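Putative uncharacterized protein (Sulfolobus solfataricus, PDB 3BQB) catalyses the metal-dependent dehydration of 2-dehydro-3-deoxy-D-arabinonate to 2,5-dioxopentanoate in the archaeal oxidation of pentoses. Local coordinates at residues Glu143-Val148 with Ile251-Thr256. Residues are numbered along the deposited sequence; the frame is centred on the assembly and turned at random.
With MG (magnesium ion), chain F.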
loop_
_atom_site.group_PDB
_atom_site.type_symbol
_atom_site.label_atom_id
_atom_site.label_comp_id
_atom_site.label_asym_id
_atom_site.label_seq_id
_atom_site.Cartn_x
_atom_site.Cartn_y
_atom_site.Cartn_z
ATOM N N GLU B 143 6.218 -9.872 -36.368
ATOM C CA GLU B 143 7.268 -9.007 -36.872
ATOM C C GLU B 143 8.412 -9.034 -35.872
ATOM O O GLU B 143 8.306 -8.430 -34.804
ATOM C CB GLU B 143 6.753 -7.585 -37.049
ATOM C CG GLU B 143 5.681 -7.444 -38.115
ATOM C CD GLU B 143 5.196 -6.013 -38.287
ATOM O OE1 GLU B 143 4.283 -5.800 -39.111
ATOM O OE2 GLU B 143 5.708 -5.101 -37.599
ATOM N N PRO B 144 9.499 -9.758 -36.201
ATOM C CA PRO B 144 10.650 -9.867 -35.305
ATOM C C PRO B 144 11.481 -8.599 -35.311
ATOM O O PRO B 144 11.944 -8.179 -36.367
ATOM C CB PRO B 144 11.447 -11.025 -35.909
ATOM C CG PRO B 144 11.125 -10.970 -37.362
ATOM C CD PRO B 144 9.696 -10.533 -37.442
ATOM N N GLU B 145 11.667 -7.995 -34.142
ATOM C CA GLU B 145 12.369 -6.722 -34.050
ATOM C C GLU B 145 13.298 -6.672 -32.849
ATOM O O GLU B 145 13.052 -7.317 -31.827
ATOM C CB GLU B 145 11.358 -5.575 -33.954
ATOM C CG GLU B 145 10.182 -5.713 -34.912
ATOM C CD GLU B 145 9.338 -4.463 -35.048
ATOM O OE1 GLU B 145 8.461 -4.449 -35.945
ATOM O OE2 GLU B 145 9.547 -3.494 -34.286
ATOM N N LEU B 146 14.371 -5.903 -32.990
ATOM C CA LEU B 146 15.173 -5.496 -31.851
ATOM C C LEU B 146 14.401 -4.392 -31.133
ATOM O O LEU B 146 13.888 -3.475 -31.775
ATOM C CB LEU B 146 16.533 -4.963 -32.304
ATOM C CG LEU B 146 17.469 -4.497 -31.186
ATOM C CD1 LEU B 146 17.936 -5.685 -30.365
ATOM C CD2 LEU B 146 18.650 -3.736 -31.754
ATOM N N ALA B 147 14.318 -4.488 -29.809
ATOM C CA ALA B 147 13.681 -3.459 -28.990
ATOM C C ALA B 147 14.657 -2.943 -27.945
ATOM O O ALA B 147 15.533 -3.679 -27.485
ATOM C CB ALA B 147 12.436 -4.007 -28.315
ATOM N N VAL B 148 14.499 -1.674 -27.580
ATOM C CA VAL B 148 15.324 -1.053 -26.546
ATOM C C VAL B 148 14.467 -0.626 -25.359
ATOM O O VAL B 148 13.328 -0.184 -25.529
ATOM C CB VAL B 148 16.126 0.168 -27.075
ATOM C CG1 VAL B 148 17.244 -0.298 -27.987
ATOM C CG2 VAL B 148 15.222 1.187 -27.786
ATOM N N ILE B 251 9.507 0.630 -23.623
ATOM C CA ILE B 251 10.219 -0.143 -24.627
ATOM C C ILE B 251 9.897 0.404 -26.003
ATOM O O ILE B 251 8.735 0.611 -26.325
ATOM C CB ILE B 251 9.837 -1.634 -24.573
ATOM C CG1 ILE B 251 10.251 -2.229 -23.220
ATOM C CG2 ILE B 251 10.503 -2.392 -25.724
ATOM C CD1 ILE B 251 9.830 -3.672 -23.002
ATOM N N LEU B 252 10.927 0.641 -26.806
ATOM C CA LEU B 252 10.738 1.033 -28.198
ATOM C C LEU B 252 11.202 -0.097 -29.104
ATOM O O LEU B 252 12.394 -0.398 -29.155
ATOM C CB LEU B 252 11.521 2.310 -28.523
ATOM C CG LEU B 252 11.560 2.726 -30.000
ATOM C CD1 LEU B 252 10.156 2.846 -30.575
ATOM C CD2 LEU B 252 12.323 4.030 -30.171
ATOM N N THR B 253 10.262 -0.719 -29.813
ATOM C CA THR B 253 10.594 -1.749 -30.799
ATOM C C THR B 253 10.898 -1.068 -32.136
ATOM O O THR B 253 10.130 -0.223 -32.599
ATOM C CB THR B 253 9.487 -2.835 -30.905
ATOM O OG1 THR B 253 10.005 -3.981 -31.588
ATOM C CG2 THR B 253 8.222 -2.333 -31.599
ATOM N N THR B 254 12.028 -1.438 -32.740
ATOM C CA THR B 254 12.682 -0.601 -33.750
ATOM C C THR B 254 12.394 -0.971 -35.208
ATOM O O THR B 254 13.049 -0.457 -36.112
ATOM C CB THR B 254 14.212 -0.581 -33.525
ATOM O OG1 THR B 254 14.760 -1.884 -33.770
ATOM C CG2 THR B 254 14.527 -0.157 -32.101
ATOM N N GLY B 255 11.411 -1.838 -35.433
ATOM C CA GLY B 255 10.979 -2.205 -36.786
ATOM C C GLY B 255 11.453 -3.581 -37.205
ATOM O O GLY B 255 12.381 -4.128 -36.612
ATOM N N THR B 256 10.803 -4.143 -38.222
ATOM C CA THR B 256 11.148 -5.473 -38.733
ATOM C C THR B 256 11.631 -5.424 -40.174
ATOM O O THR B 256 11.348 -4.470 -40.897
ATOM C CB THR B 256 9.947 -6.440 -38.674
ATOM O OG1 THR B 256 10.404 -7.778 -38.901
ATOM C CG2 THR B 256 8.870 -6.077 -39.721
HETATM MG MG MG F . 6.747 -2.996 -36.216
HETATM O O HOH W 1 14.538 -4.057 -35.231
#
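At the magnesium site, the carboxylate of Glu145 links the magnesium ion to strand 251-256. Its OE1 binds the metal at 2.3 Å, and Asp164, on strand 156-167, which pairs with the strand of Glu145, is a further metal ligand. The other oxygen, Glu145 OE2, accepts from Thr253 OG1 at 2.8 Å and from Gly255 N at 2.7 Å. These donors approach from opposite faces of the carboxylate plane, the amide 71° out of it, so the two bonds together should restrict rotation of the group. With CG anti to its own carbonyl carbon (chi1 -43°) and the chain extended beyond, Glu145 lays its carboxylate against the Gly255 backbone. The metal-binding Glu143 presents CB and CG to the methyl of substrate-binding Thr256, CB to CG2 being 3.7 Å, while its OE2, at a longer 2.7 Å from the magnesium ion, also forms a salt bridge with Lys182. Thr256 OG1 donates to Pro144 O at 3.0 Å, from above the carbonyl plane. In this FAH-family domain the segments are antiparallel strands at 151°, regularly paired away from the metal, where Val148 and Leu252 exchange both backbone bonds. Midway, Leu146 O accepts from both Thr254 N and Thr254 OG1, the hydroxyl at 2.7 Å. A water joins Leu146 N, Thr254 OG1 and Gly255 O, bridging the strands where Gly255 O stands 4.5 Å from Leu146 N.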